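Local coordinates for protein alkyl hydroperoxide reductase AhpD (Deinococcus radiodurans R1, PDB 6K40) that probably works as an AhpD-type, CXXC-dependent antioxidant protein that helps reduce hydroperoxides and limit oxidative stress, at residues N65-K70 with V168-M173; E78-A83 with G100-E105. All coordinates share one frame; numbering follows the deposited sequence.

Both contacts belong to the helical bundle of the AhpD-like fold, and helix 76-90 joins them: it forms one side of contact 2 and runs beside contact 1, where L82 packs on V170 and V68 touches E80. The two centres lie about 12 Å apart. The most direct bridge is R79, whose NH2 lies 2.6 Å from O of K70, a probable hydrogen bond that ties helix 76-90 to segment 65-70. Contact 1 is apolar bundle packing, whereas contact 2 borders the probable CXXC redox site at the start of helix 93-107.

Contact 1: residues N65-K70 with V168-M173; sequences NLLVNK and VQVIAM
L67 of helix 54-69 packs against Q169, V170 and M173 of helix 161-184 in a helix-helix crossing of the all-alpha AhpD-like fold. The short segments cross steeply, at -105°, with their axes 10.1 Å apart, so the meeting surface is small and depends largely on this one leucine. With CG anti to the backbone N (chi1 179°), L67 projects both methyls onto the partner helix. Its CD1 comes within 3.6 Å of Q169 CB, while CD2 rests over the backbone, 3.6 Å from Q169 O. CG of L67 meets V170 CG2 at 3.9 Å, and CD2 also touches CB of M173. The polar end of Q169 bonds from OE1 to the hydroxyl of Y63, one turn before L67, adding a polar tie to the same pair of helices. M173 also packs on W60, Y63 and F64, which extends the apolar seam along helix 54-69. Over residues 65-69 the backbone widens into a pi-type turn, and N65 O accepts from both N69 N and K70 N. Alongside, the N69 amide donates through ND2 to OD1 of N65 at 2.9 Å, with an N-H...O angle of 160°.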
loop_
_atom_site.group_PDB
_atom_site.type_symbol
_atom_site.label_atom_id
_atom_site.label_comp_id
_atom_site.label_asym_id
_atom_site.label_seq_id
_atom_site.Cartn_x
_atom_site.Cartn_y
_atom_site.Cartn_z
ATOM N N ASN A 65 -2.140 17.698 16.015
ATOM C CA ASN A 65 -0.737 18.071 16.098
ATOM C C ASN A 65 -0.150 17.690 17.447
ATOM O O ASN A 65 0.957 17.143 17.513
ATOM C CB ASN A 65 -0.593 19.573 15.853
ATOM C CG ASN A 65 0.824 19.977 15.521
ATOM O OD1 ASN A 65 1.651 19.145 15.155
ATOM N ND2 ASN A 65 1.114 21.266 15.652
ATOM N N LEU A 66 -0.881 17.955 18.541
ATOM C CA LEU A 66 -0.360 17.573 19.850
ATOM C C LEU A 66 -0.191 16.061 19.960
ATOM O O LEU A 66 0.807 15.578 20.509
ATOM C CB LEU A 66 -1.275 18.090 20.957
ATOM C CG LEU A 66 -0.832 17.715 22.372
ATOM C CD1 LEU A 66 0.492 18.380 22.712
ATOM C CD2 LEU A 66 -1.903 18.083 23.391
ATOM N N LEU A 67 -1.141 15.298 19.418
ATOM C CA LEU A 67 -1.131 13.851 19.613
ATOM C C LEU A 67 -0.091 13.153 18.742
ATOM O O LEU A 67 0.606 12.246 19.213
ATOM C CB LEU A 67 -2.517 13.279 19.324
ATOM C CG LEU A 67 -2.659 11.764 19.453
ATOM C CD1 LEU A 67 -2.567 11.350 20.914
ATOM C CD2 LEU A 67 -3.968 11.296 18.833
ATOM N N VAL A 68 0.040 13.561 17.484
ATOM C CA VAL A 68 0.793 12.798 16.497
ATOM C C VAL A 68 2.199 13.350 16.292
ATOM O O VAL A 68 3.154 12.581 16.169
ATOM C CB VAL A 68 0.009 12.762 15.166
ATOM C CG1 VAL A 68 0.824 12.081 14.075
ATOM C CG2 VAL A 68 -1.327 12.064 15.364
ATOM N N ASN A 69 2.354 14.671 16.263
ATOM C CA ASN A 69 3.626 15.281 15.890
ATOM C C ASN A 69 4.461 15.737 17.078
ATOM O O ASN A 69 5.676 15.517 17.090
ATOM C CB ASN A 69 3.383 16.473 14.960
ATOM C CG ASN A 69 2.633 16.086 13.707
ATOM O OD1 ASN A 69 2.839 15.007 13.153
ATOM N ND2 ASN A 69 1.752 16.968 13.251
ATOM N N LYS A 70 3.847 16.377 18.069
ATOM C CA LYS A 70 4.600 16.938 19.178
ATOM C C LYS A 70 5.074 15.833 20.119
ATOM O O LYS A 70 4.762 14.651 19.949
ATOM C CB LYS A 70 3.759 17.977 19.916
ATOM C CG LYS A 70 3.648 19.302 19.177
ATOM C CD LYS A 70 2.314 19.969 19.440
ATOM C CE LYS A 70 2.494 21.422 19.833
ATOM N NZ LYS A 70 1.367 21.903 20.682
ATOM N N VAL A 168 -3.592 4.108 21.682
ATOM C CA VAL A 168 -5.011 3.945 21.386
ATOM C C VAL A 168 -5.560 5.206 20.735
ATOM O O VAL A 168 -6.300 5.143 19.742
ATOM C CB VAL A 168 -5.785 3.583 22.670
ATOM C CG1 VAL A 168 -7.279 3.602 22.415
ATOM C CG2 VAL A 168 -5.354 2.224 23.181
ATOM N N GLN A 169 -5.192 6.372 21.274
ATOM C CA GLN A 169 -5.617 7.636 20.687
ATOM C C GLN A 169 -5.138 7.771 19.250
ATOM O O GLN A 169 -5.886 8.230 18.386
ATOM C CB GLN A 169 -5.096 8.801 21.525
ATOM C CG GLN A 169 -6.104 9.382 22.490
ATOM C CD GLN A 169 -5.469 10.366 23.442
ATOM O OE1 GLN A 169 -5.944 11.489 23.596
ATOM N NE2 GLN A 169 -4.385 9.952 24.088
ATOM N N VAL A 170 -3.896 7.379 18.973
ATOM C CA VAL A 170 -3.360 7.527 17.621
ATOM C C VAL A 170 -4.097 6.609 16.647
ATOM O O VAL A 170 -4.482 7.025 15.545
ATOM C CB VAL A 170 -1.843 7.271 17.617
ATOM C CG1 VAL A 170 -1.323 7.127 16.192
ATOM C CG2 VAL A 170 -1.124 8.400 18.341
ATOM N N ILE A 171 -4.303 5.348 17.036
ATOM C CA ILE A 171 -5.016 4.410 16.170
ATOM C C ILE A 171 -6.417 4.929 15.864
ATOM O O ILE A 171 -6.860 4.949 14.704
ATOM C CB ILE A 171 -5.061 3.010 16.809
ATOM C CG1 ILE A 171 -3.653 2.416 16.892
ATOM C CG2 ILE A 171 -5.994 2.094 16.019
ATOM C CD1 ILE A 171 -3.492 1.363 17.977
ATOM N N ALA A 172 -7.130 5.382 16.898
ATOM C CA ALA A 172 -8.492 5.861 16.688
ATOM C C ALA A 172 -8.507 7.165 15.889
ATOM O O ALA A 172 -9.390 7.382 15.045
ATOM C CB ALA A 172 -9.184 6.016 18.042
ATOM N N MET A 173 -7.517 8.032 16.112
ATOM C CA MET A 173 -7.448 9.294 15.386
ATOM C C MET A 173 -7.176 9.070 13.909
ATOM O O MET A 173 -7.675 9.818 13.061
ATOM C CB MET A 173 -6.362 10.178 16.005
ATOM C CG MET A 173 -6.034 11.462 15.251
ATOM S SD MET A 173 -7.455 12.505 14.862
ATOM C CE MET A 173 -8.294 12.581 16.437
#

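Contact 2: residues E78-A83 with G100-E105; sequences ERELLA and GAALRE
E80 meets A102 and L103 across the helical hairpin formed by helices 76-90 and 93-107, the unit of the AhpD-like fold that carries the CXXC motif at the start of its second helix. The segments run roughly antiparallel, at 145° with axes 8.7 Å apart, and the backbones come close at E80 and L103, whose CA atoms are 5.1 Å from each other. Beginning at the root of the E80 side chain, CB abuts L103, reaching its CB at 3.8 Å and its CA at a similar distance. One bond further, CG turns toward the neighbouring position and touches the A102 methyl. A bend at chi2 (-56°) then folds the chain so that the carboxylate lies against that same methyl: CD approaches A102 CB to 3.4 Å, OE1 is equally near, and OE2 stands at 3.8 Å. A small alanine thus lies directly against the acid group, while OE1 takes a hydrogen bond with ND1 of H99, just ahead of the segment. This link holds the carboxylate in place and is consistent with the glutamate-histidine pair that serves the CXXC cysteines in related AhpD proteins.

Beside the glutamate, L81 and L103 add a looser apolar contact. L103 also leans on A113 of helix 110-118, and L81 reaches V116 of that helix and C133 of helix 127-141, extending the core beyond the hairpin. Between the two leucines, L103 CD1 lies 4.0 Å from the backbone N of L81, and its other methyl, CD2, faces L81 CD1 at 4.4 Å.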
loop_
_atom_site.group_PDB
_atom_site.type_symbol
_atom_site.label_atom_id
_atom_site.label_comp_id
_atom_site.label_asym_id
_atom_site.label_seq_id
_atom_site.Cartn_x
_atom_site.Cartn_y
_atom_site.Cartn_z
ATOM N N GLU A 78 7.118 5.393 16.092
ATOM C CA GLU A 78 6.041 4.495 16.497
ATOM C C GLU A 78 4.680 5.038 16.074
ATOM O O GLU A 78 3.818 4.282 15.601
ATOM C CB GLU A 78 6.085 4.284 18.012
ATOM C CG GLU A 78 6.961 3.126 18.454
ATOM C CD GLU A 78 7.548 3.327 19.844
ATOM O OE1 GLU A 78 7.463 4.459 20.373
ATOM O OE2 GLU A 78 8.095 2.352 20.404
ATOM N N ARG A 79 4.473 6.347 16.231
ATOM C CA ARG A 79 3.205 6.942 15.826
ATOM C C ARG A 79 2.997 6.810 14.325
ATOM O O ARG A 79 1.889 6.503 13.870
ATOM C CB ARG A 79 3.158 8.415 16.229
ATOM C CG ARG A 79 3.006 8.680 17.707
ATOM C CD ARG A 79 3.903 9.830 18.090
ATOM N NE ARG A 79 3.259 10.756 19.005
ATOM C CZ ARG A 79 3.803 11.898 19.405
ATOM N NH1 ARG A 79 5.003 12.256 18.965
ATOM N NH2 ARG A 79 3.144 12.686 20.242
ATOM N N GLU A 80 4.057 7.020 13.539
ATOM C CA GLU A 80 3.924 6.882 12.093
ATOM C C GLU A 80 3.755 5.428 11.681
ATOM O O GLU A 80 3.079 5.147 10.689
ATOM C CB GLU A 80 5.130 7.503 11.384
ATOM C CG GLU A 80 5.313 9.000 11.639
ATOM C CD GLU A 80 4.087 9.833 11.280
ATOM O OE1 GLU A 80 3.291 9.402 10.415
ATOM O OE2 GLU A 80 3.929 10.932 11.857
ATOM N N LEU A 81 4.331 4.492 12.437
ATOM C CA LEU A 81 4.082 3.078 12.176
ATOM C C LEU A 81 2.601 2.756 12.338
ATOM O O LEU A 81 1.980 2.134 11.460
ATOM C CB LEU A 81 4.935 2.226 13.118
ATOM C CG LEU A 81 4.827 0.704 13.052
ATOM C CD1 LEU A 81 5.479 0.189 11.787
ATOM C CD2 LEU A 81 5.476 0.074 14.276
ATOM N N LEU A 82 2.018 3.199 13.454
ATOM C CA LEU A 82 0.583 3.023 13.663
ATOM C C LEU A 82 -0.226 3.686 12.551
ATOM O O LEU A 82 -1.168 3.093 12.008
ATOM C CB LEU A 82 0.188 3.584 15.031
ATOM C CG LEU A 82 0.816 2.889 16.243
ATOM C CD1 LEU A 82 0.465 3.616 17.535
ATOM C CD2 LEU A 82 0.382 1.433 16.307
ATOM N N ALA A 83 0.136 4.924 12.202
ATOM C CA ALA A 83 -0.574 5.657 11.157
ATOM C C ALA A 83 -0.555 4.900 9.836
ATOM O O ALA A 83 -1.580 4.790 9.154
ATOM C CB ALA A 83 0.056 7.035 10.980
ATOM N N GLY A 100 3.335 7.612 5.151
ATOM C CA GLY A 100 4.419 6.760 4.703
ATOM C C GLY A 100 5.693 7.548 4.489
ATOM O O GLY A 100 6.785 7.083 4.819
ATOM N N ALA A 101 5.571 8.756 3.933
ATOM C CA ALA A 101 6.726 9.645 3.867
ATOM C C ALA A 101 7.271 9.920 5.264
ATOM O O ALA A 101 8.485 9.857 5.500
ATOM C CB ALA A 101 6.347 10.949 3.167
ATOM N N ALA A 102 6.375 10.210 6.210
ATOM C CA ALA A 102 6.809 10.482 7.579
ATOM C C ALA A 102 7.503 9.271 8.201
ATOM O O ALA A 102 8.510 9.416 8.905
ATOM C CB ALA A 102 5.618 10.917 8.430
ATOM N N LEU A 103 6.977 8.068 7.961
ATOM C CA LEU A 103 7.590 6.869 8.522
ATOM C C LEU A 103 8.942 6.588 7.879
ATOM O O LEU A 103 9.885 6.182 8.567
ATOM C CB LEU A 103 6.654 5.672 8.360
ATOM C CG LEU A 103 7.207 4.324 8.829
ATOM C CD1 LEU A 103 7.675 4.407 10.275
ATOM C CD2 LEU A 103 6.162 3.232 8.663
ATOM N N ARG A 104 9.057 6.795 6.563
ATOM C CA ARG A 104 10.353 6.669 5.907
ATOM C C ARG A 104 11.366 7.630 6.512
ATOM O O ARG A 104 12.527 7.267 6.730
ATOM C CB ARG A 104 10.216 6.930 4.406
ATOM C CG ARG A 104 9.541 5.824 3.623
ATOM C CD ARG A 104 9.791 5.985 2.132
ATOM N NE ARG A 104 9.322 7.273 1.621
ATOM C CZ ARG A 104 8.079 7.508 1.213
ATOM N NH1 ARG A 104 7.169 6.544 1.256
ATOM N NH2 ARG A 104 7.741 8.707 0.760
ATOM N N GLU A 105 10.938 8.861 6.796
ATOM C CA GLU A 105 11.844 9.842 7.383
ATOM C C GLU A 105 12.275 9.432 8.788
ATOM O O GLU A 105 13.472 9.387 9.091
ATOM C CB GLU A 105 11.180 11.220 7.401
ATOM C CG GLU A 105 12.078 12.338 7.904
ATOM C CD GLU A 105 11.319 13.629 8.152
ATOM O OE1 GLU A 105 10.176 13.755 7.659
ATOM O OE2 GLU A 105 11.864 14.517 8.843
#